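Local coordinates for protein beta-galactosidase (Bacteroides thetaiotaomicron, PDB 5MUJ) that probably hydrolyses glycosidic bonds in the plant pectin rhamnogalacturonan II, whose side chain B oligosaccharide it binds on a five-bladed beta-propeller, at residues A[115-120]-A[164-169]; A[222-227]-A[251-256]; A[229-232]-A[237-240]; A[239-244]-A[263-268]; A[293-298]-A[317-322]. All coordinates share one frame; numbering follows the deposited sequence.

The chain is built round five four-stranded antiparallel sheets, as in a five-bladed beta-propeller. Contact 1 joins the loop before strand 121-126 to strand 166-172 and reaches contact 2 through V167 CG1 and M224 CE, 4.0 Å apart. Contacts 2, 3 and 4 share the next sheet. N227 ND2 of contact 2 lies 3.1 Å from E240 OE1, which belongs to contacts 3 and 4, and the centres of these two are about 6 Å apart. Contact 3 touches the bound glycan directly through K238 and G229. Contact 5, centred about 16 Å from contact 4, meets it where A266 CB packs on P293 CD, and its Y297 side chain is about 11 Å from a bound rhamnose.

Contact 1 of 5, residues A[115-120]-A[164-169]; sequences GKWDCN and PLFVGL
W117 NE1 donates a hydrogen bond to the carbonyl oxygen of L185, and with that end of the indole tied, the six-membered ring is laid against F166 and G168. The torsion chi1 of 71° tucks CG between the backbone N and the carbonyl carbon, which turns the ring from its beta turn, K116 to C119, toward strand 166-172. The rim makes the contact: CZ2 of W117 lies 3.7 Å from G168 CA, and CH2 is 3.9 Å from the carbonyl O of F166, both near the ring plane. CZ3 of W117 touches F166 CB at 3.9 Å, the two aromatic side chains lying aslant. Tryptophan is wide enough to span from F166 to G168 while its N-H reaches L185. Glycine suits position 168 because a beta carbon there would collide with CZ2. One indole face is covered by CB of D118, whose carboxylate turns to R113, R122 and Y150. A leucine here would probably leave the carbonyl of L185 without this donor and open a gap beside G168. With its N-H satisfied elsewhere, the indole offers hydrocarbon alone to the strand, so shape rather than polar pairing joins this interblade loop to strand 166-172.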
# COMPACT_ATOMS: atom_id res chain seq x y z
N GLY A 115 -2.91 -15.30 20.89
CA GLY A 115 -2.27 -16.60 20.89
C GLY A 115 -1.53 -17.00 19.63
O GLY A 115 -1.01 -18.12 19.55
N LYS A 116 -1.44 -16.09 18.65
CA LYS A 116 -0.80 -16.35 17.37
C LYS A 116 0.37 -15.38 17.15
O LYS A 116 0.52 -14.42 17.88
CB LYS A 116 -1.85 -16.24 16.25
CG LYS A 116 -2.93 -17.31 16.35
CD LYS A 116 -2.42 -18.67 15.92
CE LYS A 116 -3.45 -19.70 16.27
NZ LYS A 116 -3.10 -21.05 15.83
N TRP A 117 1.16 -15.65 16.10
CA TRP A 117 2.38 -14.88 15.77
C TRP A 117 2.10 -13.42 15.44
O TRP A 117 2.95 -12.56 15.58
CB TRP A 117 3.12 -15.53 14.60
CG TRP A 117 2.45 -15.41 13.28
CD1 TRP A 117 1.50 -16.24 12.74
CD2 TRP A 117 2.67 -14.38 12.31
NE1 TRP A 117 1.13 -15.80 11.51
CE2 TRP A 117 1.84 -14.66 11.21
CE3 TRP A 117 3.50 -13.25 12.27
CZ2 TRP A 117 1.79 -13.84 10.07
CZ3 TRP A 117 3.48 -12.47 11.16
CH2 TRP A 117 2.62 -12.76 10.05
N ASP A 118 0.89 -13.18 14.97
CA ASP A 118 0.45 -11.85 14.55
C ASP A 118 -0.56 -11.26 15.53
O ASP A 118 -1.47 -10.56 15.13
CB ASP A 118 -0.13 -11.95 13.13
CG ASP A 118 -1.24 -12.98 13.01
OD1 ASP A 118 -1.64 -13.56 14.08
OD2 ASP A 118 -1.75 -13.19 11.86
N CYS A 119 -0.44 -11.56 16.83
CA CYS A 119 -1.50 -11.17 17.76
C CYS A 119 -1.76 -9.67 17.86
O CYS A 119 -2.90 -9.27 18.06
CB CYS A 119 -1.24 -11.75 19.14
SG CYS A 119 0.33 -11.19 19.83
N ASN A 120 -0.74 -8.85 17.65
CA ASN A 120 -0.82 -7.38 17.86
C ASN A 120 -0.79 -6.51 16.59
O ASN A 120 -1.18 -5.34 16.65
CB ASN A 120 0.30 -6.94 18.83
CG ASN A 120 0.09 -7.46 20.23
OD1 ASN A 120 -1.05 -7.62 20.68
ND2 ASN A 120 1.19 -7.71 20.96
N PRO A 164 9.81 -6.83 15.12
CA PRO A 164 9.74 -6.78 13.67
C PRO A 164 8.38 -7.19 13.09
O PRO A 164 7.53 -7.80 13.77
CB PRO A 164 10.89 -7.71 13.21
CG PRO A 164 11.12 -8.60 14.35
CD PRO A 164 10.86 -7.77 15.57
N LEU A 165 8.18 -6.83 11.83
CA LEU A 165 6.96 -7.22 11.11
C LEU A 165 7.29 -8.16 9.95
O LEU A 165 8.36 -8.02 9.32
CB LEU A 165 6.22 -6.00 10.63
CG LEU A 165 6.03 -4.91 11.65
CD1 LEU A 165 5.97 -3.58 10.91
CD2 LEU A 165 4.80 -5.14 12.50
N PHE A 166 6.46 -9.18 9.77
CA PHE A 166 6.66 -10.20 8.76
C PHE A 166 5.45 -10.24 7.83
O PHE A 166 4.38 -9.76 8.22
CB PHE A 166 6.89 -11.60 9.38
CG PHE A 166 7.81 -11.62 10.56
CD1 PHE A 166 9.04 -10.96 10.53
CD2 PHE A 166 7.46 -12.29 11.72
CE1 PHE A 166 9.89 -10.97 11.63
CE2 PHE A 166 8.31 -12.32 12.82
CZ PHE A 166 9.52 -11.64 12.77
N VAL A 167 5.58 -10.85 6.65
CA VAL A 167 4.46 -10.99 5.69
C VAL A 167 3.58 -12.18 6.01
O VAL A 167 3.94 -13.32 5.92
CB VAL A 167 4.93 -11.08 4.19
CG1 VAL A 167 3.78 -10.95 3.17
CG2 VAL A 167 5.88 -9.95 3.89
N GLY A 168 2.31 -11.92 6.31
CA GLY A 168 1.34 -12.98 6.47
C GLY A 168 0.42 -13.19 5.26
O GLY A 168 0.37 -12.37 4.35
N LEU A 169 -0.28 -14.31 5.26
CA LEU A 169 -1.19 -14.70 4.18
C LEU A 169 -2.57 -14.97 4.78
O LEU A 169 -2.68 -15.67 5.79
CB LEU A 169 -0.73 -15.99 3.51
CG LEU A 169 -1.58 -16.48 2.32
CD1 LEU A 169 -1.55 -15.51 1.14
CD2 LEU A 169 -1.11 -17.88 1.89

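Contact 2 of 5, residues A[222-227]-A[251-256]; sequences FVMFYN and KTWKRY
Selenomethionine M224 and W253 cross at about a right angle, the flexible chain ending over the flat indole. The CE methyl of M224 stands 3.7 Å from the centroid of the six-membered ring of W253, only 3° off the ring normal, a nearly ideal CH-pi contact. Selenium sits higher above the same face, 5.1 Å from that centroid, so the methyl, rather than the selenium, makes the close approach in this Met-aromatic contact. The chain leaves with CG anti to the backbone N and then bends at chi3 (-57°), folding CE back over the ring, while M224 CB meets W253 CZ3 at 3.6 Å. A long unbranched side chain suits this place because it can touch the ring at both its root and its end. From the other side of the ring plane, CB of F222 comes 4.1 Å from W253 CH2, and the phenyl ring turns off to meet Y142 edge-to-face. W253 NE1 is hydrogen-bonded to the carbonyl oxygen of M250.

Farther along, Y226 and R255 also cross almost perpendicularly, ring and guanidinium planes 71° apart. Y226 OH is 3.6 Å from R255 NE, and what joins the two is E201, whose carboxylate takes both Y226 OH and R255 NE. R255 NH1 also has salt bridges to D194 and D196, which probably offset its buried charge. Strands 222-231 and 254-255 are the second and fourth of one propeller blade; these side chains reach past strand 238-247 between them, and W253 also packs on V210 of strand 204-212.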
# COMPACT_ATOMS: atom_id res chain seq x y z
N PHE A 222 2.52 -16.16 -9.45
CA PHE A 222 2.24 -15.21 -8.36
C PHE A 222 3.48 -14.39 -8.06
O PHE A 222 4.54 -14.92 -7.73
CB PHE A 222 1.69 -15.93 -7.11
CG PHE A 222 0.40 -16.67 -7.39
CD1 PHE A 222 -0.75 -15.97 -7.78
CD2 PHE A 222 0.33 -18.04 -7.27
CE1 PHE A 222 -1.93 -16.65 -8.06
CE2 PHE A 222 -0.83 -18.72 -7.54
CZ PHE A 222 -1.97 -18.03 -7.92
N VAL A 223 3.33 -13.08 -8.20
CA VAL A 223 4.42 -12.13 -8.04
C VAL A 223 4.14 -11.15 -6.95
O VAL A 223 3.20 -10.40 -7.07
CB VAL A 223 4.67 -11.36 -9.36
CG1 VAL A 223 5.78 -10.32 -9.20
CG2 VAL A 223 4.97 -12.30 -10.53
N MSE A 224 4.93 -11.13 -5.91
CA MSE A 224 4.78 -10.25 -4.80
C MSE A 224 5.71 -9.09 -4.86
O MSE A 224 6.88 -9.29 -5.05
CB MSE A 224 4.98 -11.03 -3.51
CG MSE A 224 4.87 -10.07 -2.38
SE MSE A 224 5.44 -10.87 -0.64
CE MSE A 224 4.25 -12.43 -0.50
N PHE A 225 5.20 -7.87 -4.74
CA PHE A 225 5.95 -6.67 -4.67
C PHE A 225 5.82 -6.24 -3.20
O PHE A 225 4.80 -6.14 -2.64
CB PHE A 225 5.51 -5.51 -5.64
CG PHE A 225 6.09 -5.60 -7.01
CD1 PHE A 225 5.63 -6.52 -7.88
CD2 PHE A 225 7.16 -4.80 -7.41
CE1 PHE A 225 6.15 -6.64 -9.11
CE2 PHE A 225 7.70 -4.95 -8.68
CZ PHE A 225 7.16 -5.83 -9.54
N TYR A 226 6.95 -6.08 -2.53
CA TYR A 226 6.95 -5.69 -1.12
C TYR A 226 8.12 -4.81 -0.75
O TYR A 226 9.17 -4.84 -1.41
CB TYR A 226 6.90 -6.91 -0.16
CG TYR A 226 8.11 -7.83 -0.07
CD1 TYR A 226 8.48 -8.65 -1.13
CD2 TYR A 226 8.80 -7.93 1.13
CE1 TYR A 226 9.54 -9.55 -1.00
CE2 TYR A 226 9.89 -8.79 1.25
CZ TYR A 226 10.23 -9.59 0.17
OH TYR A 226 11.27 -10.51 0.25
N ASN A 227 7.93 -3.97 0.26
CA ASN A 227 9.00 -3.11 0.76
C ASN A 227 9.41 -3.57 2.16
O ASN A 227 8.69 -4.24 2.88
CB ASN A 227 8.70 -1.58 0.64
CG ASN A 227 7.43 -1.15 1.35
OD1 ASN A 227 6.32 -1.44 0.87
ND2 ASN A 227 7.58 -0.36 2.42
N LYS A 251 1.71 -20.16 -1.12
CA LYS A 251 2.12 -20.63 0.20
C LYS A 251 3.62 -20.62 0.31
O LYS A 251 4.16 -20.15 1.32
CB LYS A 251 1.61 -22.04 0.45
N THR A 252 4.29 -21.16 -0.72
CA THR A 252 5.75 -21.24 -0.77
C THR A 252 6.32 -20.14 -1.65
O THR A 252 5.91 -19.99 -2.78
CB THR A 252 6.17 -22.61 -1.34
OG1 THR A 252 6.02 -23.58 -0.31
CG2 THR A 252 7.59 -22.64 -1.84
N TRP A 253 7.30 -19.40 -1.13
CA TRP A 253 7.84 -18.20 -1.78
C TRP A 253 9.36 -18.27 -1.92
O TRP A 253 10.03 -18.81 -1.03
CB TRP A 253 7.44 -16.96 -0.97
CG TRP A 253 5.95 -16.76 -1.04
CD1 TRP A 253 5.01 -17.33 -0.22
CD2 TRP A 253 5.23 -16.00 -2.02
NE1 TRP A 253 3.75 -16.97 -0.64
CE2 TRP A 253 3.86 -16.14 -1.73
CE3 TRP A 253 5.61 -15.20 -3.11
CZ2 TRP A 253 2.85 -15.51 -2.50
CZ3 TRP A 253 4.61 -14.58 -3.88
CH2 TRP A 253 3.25 -14.73 -3.56
N LYS A 254 9.88 -17.80 -3.05
CA LYS A 254 11.31 -17.57 -3.26
C LYS A 254 11.52 -16.08 -3.54
O LYS A 254 10.68 -15.48 -4.23
CB LYS A 254 11.84 -18.34 -4.48
CG LYS A 254 11.55 -19.82 -4.56
CD LYS A 254 11.87 -20.30 -5.97
CE LYS A 254 11.88 -21.81 -6.09
NZ LYS A 254 11.72 -22.24 -7.51
N ARG A 255 12.58 -15.49 -3.01
CA ARG A 255 13.00 -14.14 -3.37
C ARG A 255 13.50 -14.11 -4.81
O ARG A 255 14.17 -15.06 -5.28
CB ARG A 255 14.11 -13.63 -2.46
CG ARG A 255 13.69 -13.08 -1.13
CD ARG A 255 13.25 -14.14 -0.17
NE ARG A 255 12.99 -13.54 1.13
CZ ARG A 255 12.50 -14.16 2.19
NH1 ARG A 255 12.21 -15.45 2.15
NH2 ARG A 255 12.36 -13.47 3.34
N TYR A 256 13.28 -12.99 -5.47
CA TYR A 256 13.88 -12.72 -6.75
C TYR A 256 15.37 -12.50 -6.51
O TYR A 256 15.77 -11.71 -5.62
CB TYR A 256 13.22 -11.51 -7.43
CG TYR A 256 13.90 -11.08 -8.72
CD1 TYR A 256 13.90 -11.91 -9.83
CD2 TYR A 256 14.52 -9.84 -8.82
CE1 TYR A 256 14.52 -11.54 -11.01
CE2 TYR A 256 15.13 -9.44 -10.00
CZ TYR A 256 15.13 -10.28 -11.09
OH TYR A 256 15.73 -9.92 -12.29

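Contact 3 of 5, residues A[229-232]-A[237-240]; sequences GGRH and LKGE. With 8PK (4-O-[(1R)-1-hydroxyethyl]-2-O-methyl-alpha-L-fucopyranose), chain B.
A beta hairpin, strand 222-231 turning into strand 238-247, brings G229 to H232 alongside L237 to E240 at the rim of the glycan pocket. G230 and G239 form the antiparallel hydrogen-bonded pair: G230 N reaches G239 O at 3.1 Å, and G239 N returns the bond to G230 O at the same length. Closer to the turn, H232 N donates to L237 O at 3.0 Å, approaching from above the carbonyl plane. G230 O and L237 O each have a second donor on R241.

R231 and K238 are a non-hydrogen-bonded pair whose side chains rise on the same face of the sheet as that of E240. K238 CB lies over one face of the R231 guanidinium, 3.9 Å from NH2, while NH1 of R231 is bonded to the carbonyl oxygen of D236. The lysine starts extended and then kinks at chi3 and chi4, each 68°, which swings NZ to the methylated fucose, where it donates to O2 at 2.9 Å. A flexible cationic chain suits a site rich in sugar oxygens, and K238 also touches the aceric acid and galactose units. G229 CA comes within 3.6 Å of the sugar's C7 methyl; a beta carbon here would clash with that methyl, consistent with glycine at this place. Such an antiparallel pairing of the second and third strands recurs in every blade of a beta-propeller, and this one brings K238, E240 and G229 to the carbohydrate-binding site.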
# COMPACT_ATOMS: atom_id res chain seq x y z
N GLY A 229 12.93 -2.99 5.27
CA GLY A 229 14.07 -2.21 5.74
C GLY A 229 15.34 -3.06 5.81
O GLY A 229 15.29 -4.19 6.18
N GLY A 230 16.44 -2.46 5.41
CA GLY A 230 17.77 -3.08 5.52
C GLY A 230 18.85 -2.07 5.29
O GLY A 230 18.61 -0.87 5.08
N ARG A 231 20.09 -2.57 5.33
CA ARG A 231 21.25 -1.74 5.19
C ARG A 231 21.99 -2.13 3.93
O ARG A 231 22.32 -3.31 3.73
CB ARG A 231 22.14 -1.98 6.40
CG ARG A 231 23.09 -0.86 6.71
CD ARG A 231 23.63 -0.98 8.12
NE ARG A 231 22.66 -0.57 9.15
CZ ARG A 231 22.53 0.67 9.65
NH1 ARG A 231 23.31 1.68 9.24
NH2 ARG A 231 21.61 0.91 10.58
N HIS A 232 22.46 -1.15 3.20
CA HIS A 232 23.05 -1.41 1.89
C HIS A 232 24.46 -1.99 2.17
O HIS A 232 25.17 -1.47 3.02
CB HIS A 232 23.07 -0.13 1.03
CG HIS A 232 23.61 -0.35 -0.35
ND1 HIS A 232 22.82 -0.41 -1.48
CD2 HIS A 232 24.86 -0.62 -0.75
CE1 HIS A 232 23.59 -0.64 -2.53
NE2 HIS A 232 24.83 -0.81 -2.11
N LEU A 237 24.08 2.34 4.42
CA LEU A 237 22.93 3.21 4.56
C LEU A 237 21.67 2.38 4.81
O LEU A 237 21.35 1.46 4.04
CB LEU A 237 22.72 4.03 3.28
CG LEU A 237 23.81 5.05 2.94
CD1 LEU A 237 23.45 5.74 1.63
CD2 LEU A 237 24.02 6.08 4.05
N LYS A 238 20.99 2.73 5.90
CA LYS A 238 19.68 2.18 6.20
C LYS A 238 18.61 2.87 5.36
O LYS A 238 18.66 4.09 5.11
CB LYS A 238 19.37 2.34 7.70
CG LYS A 238 18.17 1.53 8.18
CD LYS A 238 17.46 2.08 9.42
CE LYS A 238 16.74 3.41 9.20
NZ LYS A 238 15.55 3.31 8.30
N GLY A 239 17.64 2.06 4.90
CA GLY A 239 16.42 2.59 4.25
C GLY A 239 15.38 1.51 4.01
O GLY A 239 15.53 0.39 4.46
N GLU A 240 14.30 1.88 3.28
CA GLU A 240 13.26 0.94 2.80
C GLU A 240 13.23 0.92 1.29
O GLU A 240 13.28 1.96 0.64
CB GLU A 240 11.83 1.33 3.23
CG GLU A 240 11.68 1.33 4.73
CD GLU A 240 10.25 1.47 5.20
OE1 GLU A 240 9.29 1.19 4.44
OE2 GLU A 240 10.08 1.91 6.34
O9 8PK B . 13.93 -1.83 14.37
C8 8PK B . 13.30 -1.92 13.10
C10 8PK B . 12.38 -3.12 13.05
O4 8PK B . 12.59 -0.71 12.82
C4 8PK B . 13.40 0.47 12.92
C5 8PK B . 12.52 1.63 13.32
C6 8PK B . 11.79 1.36 14.64
O5 8PK B . 11.57 1.92 12.27
C3 8PK B . 14.11 0.76 11.60
O3 8PK B . 14.96 -0.32 11.18
C2 8PK B . 13.08 1.02 10.54
O2 8PK B . 13.77 1.33 9.32
C7 8PK B . 13.67 0.31 8.31
C1 8PK B . 12.15 2.15 10.97

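Contact 4 of 5, residues A[239-244]-A[263-268]; sequences GERVGI and AHEADG
R241 lays its aliphatic stem over the methyl of A263, CG to CB 3.6 Å, before its charged end reaches E265. Alanine fits because its small side chain supports the stem without blocking the guanidinium. Extended from CG to NE, the arginine meets the carboxylate side-on: NE bonds OE2 at 2.9 Å and NH2 bonds OE1 at 3.0 Å, both nearly straight. The flat groups are close to coplanar, their planes 20° apart; OE1 uses its syn lone pair, and OE2 is met syn, a little out of the carboxylate plane. Glutamate reaches this edge by bending at chi2 (-66°). R241 is also held by NH1 to G230 O and NH2 to L237 O, which probably fix its rotation. A lysine in its place is likely to leave one oxygen of E265 without its mate and to cost both carbonyls a second donor. A water adds a backbone link, donating to E240 O at 2.7 Å and accepting from H264 N at 3.1 Å. G239, lacking a side chain, lies near G268, whose positive phi favours glycine. A bidentate salt bridge thus ties the third strand of a propeller blade to the loop that leads into the next blade.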
# COMPACT_ATOMS: atom_id res chain seq x y z
N GLY A 239 17.64 2.06 4.90
CA GLY A 239 16.42 2.59 4.25
C GLY A 239 15.38 1.51 4.01
O GLY A 239 15.53 0.39 4.46
N GLU A 240 14.30 1.88 3.28
CA GLU A 240 13.26 0.94 2.80
C GLU A 240 13.23 0.92 1.29
O GLU A 240 13.28 1.96 0.64
CB GLU A 240 11.83 1.33 3.23
CG GLU A 240 11.68 1.33 4.73
CD GLU A 240 10.25 1.47 5.20
OE1 GLU A 240 9.29 1.19 4.44
OE2 GLU A 240 10.08 1.91 6.34
N ARG A 241 13.19 -0.27 0.77
CA ARG A 241 13.38 -0.53 -0.62
C ARG A 241 12.33 -1.56 -1.07
O ARG A 241 11.75 -2.29 -0.24
CB ARG A 241 14.79 -1.09 -0.85
CG ARG A 241 15.90 -0.12 -0.51
CD ARG A 241 17.27 -0.83 -0.50
NE ARG A 241 18.29 0.09 -0.04
CZ ARG A 241 18.66 0.28 1.23
NH1 ARG A 241 18.04 -0.35 2.23
NH2 ARG A 241 19.66 1.11 1.52
N VAL A 242 12.20 -1.71 -2.38
CA VAL A 242 11.16 -2.55 -2.98
C VAL A 242 11.79 -3.76 -3.67
O VAL A 242 12.72 -3.61 -4.49
CB VAL A 242 10.31 -1.75 -3.97
CG1 VAL A 242 9.41 -2.67 -4.75
CG2 VAL A 242 9.49 -0.70 -3.24
N GLY A 243 11.24 -4.94 -3.38
CA GLY A 243 11.67 -6.17 -4.03
C GLY A 243 10.53 -7.09 -4.35
O GLY A 243 9.40 -6.81 -4.02
N ILE A 244 10.86 -8.20 -4.98
CA ILE A 244 9.94 -9.17 -5.53
C ILE A 244 10.12 -10.55 -4.90
O ILE A 244 11.28 -11.01 -4.62
CB ILE A 244 10.16 -9.26 -7.06
CG1 ILE A 244 9.72 -7.96 -7.77
CG2 ILE A 244 9.47 -10.47 -7.65
CD1 ILE A 244 10.07 -7.93 -9.25
N ALA A 263 14.83 1.31 -5.61
CA ALA A 263 15.29 1.94 -4.41
C ALA A 263 15.78 3.34 -4.75
O ALA A 263 16.15 3.60 -5.89
CB ALA A 263 16.43 1.15 -3.79
N HIS A 264 15.83 4.18 -3.72
CA HIS A 264 16.50 5.49 -3.79
C HIS A 264 17.50 5.60 -2.65
O HIS A 264 17.13 5.63 -1.49
CB HIS A 264 15.44 6.57 -3.72
CG HIS A 264 14.48 6.52 -4.86
ND1 HIS A 264 13.25 5.89 -4.77
CD2 HIS A 264 14.56 7.01 -6.12
CE1 HIS A 264 12.63 6.00 -5.93
NE2 HIS A 264 13.40 6.68 -6.76
N GLU A 265 18.79 5.65 -2.98
CA GLU A 265 19.80 5.56 -1.96
C GLU A 265 20.19 6.88 -1.33
O GLU A 265 21.04 7.62 -1.86
CB GLU A 265 21.04 4.88 -2.51
CG GLU A 265 20.84 3.46 -2.97
CD GLU A 265 20.50 2.52 -1.82
OE1 GLU A 265 20.83 2.80 -0.64
OE2 GLU A 265 19.85 1.50 -2.09
N ALA A 266 19.61 7.14 -0.16
CA ALA A 266 20.10 8.15 0.77
C ALA A 266 19.80 7.65 2.19
O ALA A 266 19.01 6.71 2.39
CB ALA A 266 19.44 9.50 0.50
N ASP A 267 20.42 8.31 3.17
CA ASP A 267 20.29 7.94 4.57
C ASP A 267 18.85 8.04 5.08
O ASP A 267 18.28 9.15 5.19
CB ASP A 267 21.20 8.82 5.44
CG ASP A 267 21.18 8.43 6.92
OD1 ASP A 267 20.61 7.36 7.27
OD2 ASP A 267 21.74 9.18 7.73
N GLY A 268 18.29 6.88 5.39
CA GLY A 268 16.98 6.79 5.98
C GLY A 268 15.85 6.97 4.97
O GLY A 268 14.69 6.98 5.38
O HOH W 1 14.75 3.61 -0.89

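Contact 5 of 5, residues A[293-298]-A[317-322]; sequences PSRKYK and GADLII
D319, early in segment 317-322, takes three bonds from the facing loop on its carboxylate. R295 comes in side-on and from the opposite direction, NE to OD2 at 3.0 Å and NH2 to OD1 at 2.8 Å, each oxygen using its syn lone pair and the guanidinium lying only 7° from the carboxylate plane. OD2 accepts a second hydrogen bond, from Y297 OH at 2.6 Å, on its anti side and somewhat out of the carboxylate plane, to which the ring stands steeply. Aspartate suits the place because its short arm presents both oxygens to one arginine while keeping OD2 within reach of the tyrosine; the two donors probably stabilise its negative charge. The guanidinium has a further in-plane partner in its own loop, S294 OG, 3.1 Å from R295 NH1. A water donates to Y297 OH at 2.7 Å and accepts from D319 N at 3.2 Å.

Next come L320 and I321, which both face N301 in a classic beta bulge beside strand 299-306. Segment 317-322 leaves the blade of strands 270-279 to 313-314 for strand 331-340 of the following one, whereas 293-298 is the turn between strands 282-290 and 299-306. I322 then covers a face of the Y297 ring in a CH-pi contact, CB 4.0 Å from the centroid, with CG2 lying 3.5 Å from Y297 CZ. Its branched beta carbon spreads hydrocarbon over the ring.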
# COMPACT_ATOMS: atom_id res chain seq x y z
N PRO A 293 16.25 13.35 0.08
CA PRO A 293 16.86 14.71 0.15
C PRO A 293 16.49 15.73 -0.96
O PRO A 293 16.54 16.93 -0.70
CB PRO A 293 18.36 14.43 0.06
CG PRO A 293 18.52 13.00 0.39
CD PRO A 293 17.25 12.27 0.14
N SER A 294 16.15 15.24 -2.16
CA SER A 294 15.83 16.12 -3.32
C SER A 294 14.46 16.82 -3.29
O SER A 294 14.18 17.62 -4.18
CB SER A 294 15.92 15.31 -4.60
OG SER A 294 15.02 14.22 -4.58
N ARG A 295 13.62 16.48 -2.31
CA ARG A 295 12.34 17.12 -2.03
C ARG A 295 12.36 17.92 -0.70
O ARG A 295 12.94 17.49 0.34
CB ARG A 295 11.24 16.05 -1.98
CG ARG A 295 10.60 15.72 -3.32
CD ARG A 295 11.53 15.08 -4.29
NE ARG A 295 10.81 14.35 -5.33
CZ ARG A 295 11.32 13.46 -6.16
NH1 ARG A 295 12.61 13.14 -6.11
NH2 ARG A 295 10.54 12.87 -7.06
N LYS A 296 11.69 19.08 -0.75
CA LYS A 296 11.50 19.98 0.39
C LYS A 296 10.13 19.80 1.03
O LYS A 296 9.58 20.71 1.66
CB LYS A 296 11.66 21.44 -0.06
N TYR A 297 9.54 18.64 0.80
CA TYR A 297 8.49 18.10 1.64
C TYR A 297 8.86 16.69 2.00
O TYR A 297 9.62 16.03 1.26
CB TYR A 297 7.13 18.14 0.95
CG TYR A 297 7.22 17.94 -0.54
CD1 TYR A 297 7.35 16.68 -1.09
CD2 TYR A 297 7.30 19.03 -1.39
CE1 TYR A 297 7.46 16.51 -2.47
CE2 TYR A 297 7.38 18.86 -2.77
CZ TYR A 297 7.47 17.61 -3.31
OH TYR A 297 7.55 17.45 -4.67
N LYS A 298 8.33 16.22 3.12
CA LYS A 298 8.86 14.99 3.78
C LYS A 298 8.37 13.64 3.23
O LYS A 298 9.03 12.62 3.45
CB LYS A 298 8.59 15.04 5.27
CG LYS A 298 9.37 16.14 6.00
CD LYS A 298 10.83 15.81 6.29
CE LYS A 298 11.49 16.98 7.02
NZ LYS A 298 12.91 17.19 6.61
N GLY A 317 9.53 14.27 -13.53
CA GLY A 317 8.73 15.52 -13.45
C GLY A 317 8.13 15.67 -12.08
O GLY A 317 8.51 14.95 -11.16
N ALA A 318 7.15 16.56 -11.96
CA ALA A 318 6.50 16.90 -10.70
C ALA A 318 5.90 15.66 -10.08
O ALA A 318 5.35 14.81 -10.76
CB ALA A 318 5.38 17.93 -10.92
N ASP A 319 5.96 15.61 -8.77
CA ASP A 319 5.40 14.48 -8.03
C ASP A 319 3.87 14.51 -8.17
O ASP A 319 3.28 15.58 -8.28
CB ASP A 319 5.79 14.63 -6.59
CG ASP A 319 7.27 14.33 -6.37
OD1 ASP A 319 7.78 13.40 -7.03
OD2 ASP A 319 7.89 15.02 -5.56
N LEU A 320 3.26 13.35 -8.08
CA LEU A 320 1.80 13.23 -8.29
C LEU A 320 1.00 13.80 -7.14
O LEU A 320 -0.04 14.45 -7.38
CB LEU A 320 1.44 11.76 -8.44
CG LEU A 320 1.93 11.03 -9.68
CD1 LEU A 320 1.42 9.59 -9.71
CD2 LEU A 320 1.53 11.76 -10.96
N ILE A 321 1.39 13.50 -5.92
CA ILE A 321 0.72 13.96 -4.70
C ILE A 321 1.76 14.49 -3.76
O ILE A 321 2.73 13.78 -3.45
CB ILE A 321 -0.04 12.82 -3.96
CG1 ILE A 321 -1.00 12.11 -4.90
CG2 ILE A 321 -0.74 13.35 -2.71
CD1 ILE A 321 -2.27 12.90 -5.28
N ILE A 322 1.60 15.72 -3.31
CA ILE A 322 2.49 16.35 -2.34
C ILE A 322 1.70 17.06 -1.27
O ILE A 322 0.52 17.43 -1.52
CB ILE A 322 3.48 17.35 -3.02
CG1 ILE A 322 2.80 18.66 -3.49
CG2 ILE A 322 4.22 16.68 -4.17
CD1 ILE A 322 3.77 19.68 -4.06
O HOH W 2 6.57 18.21 -7.07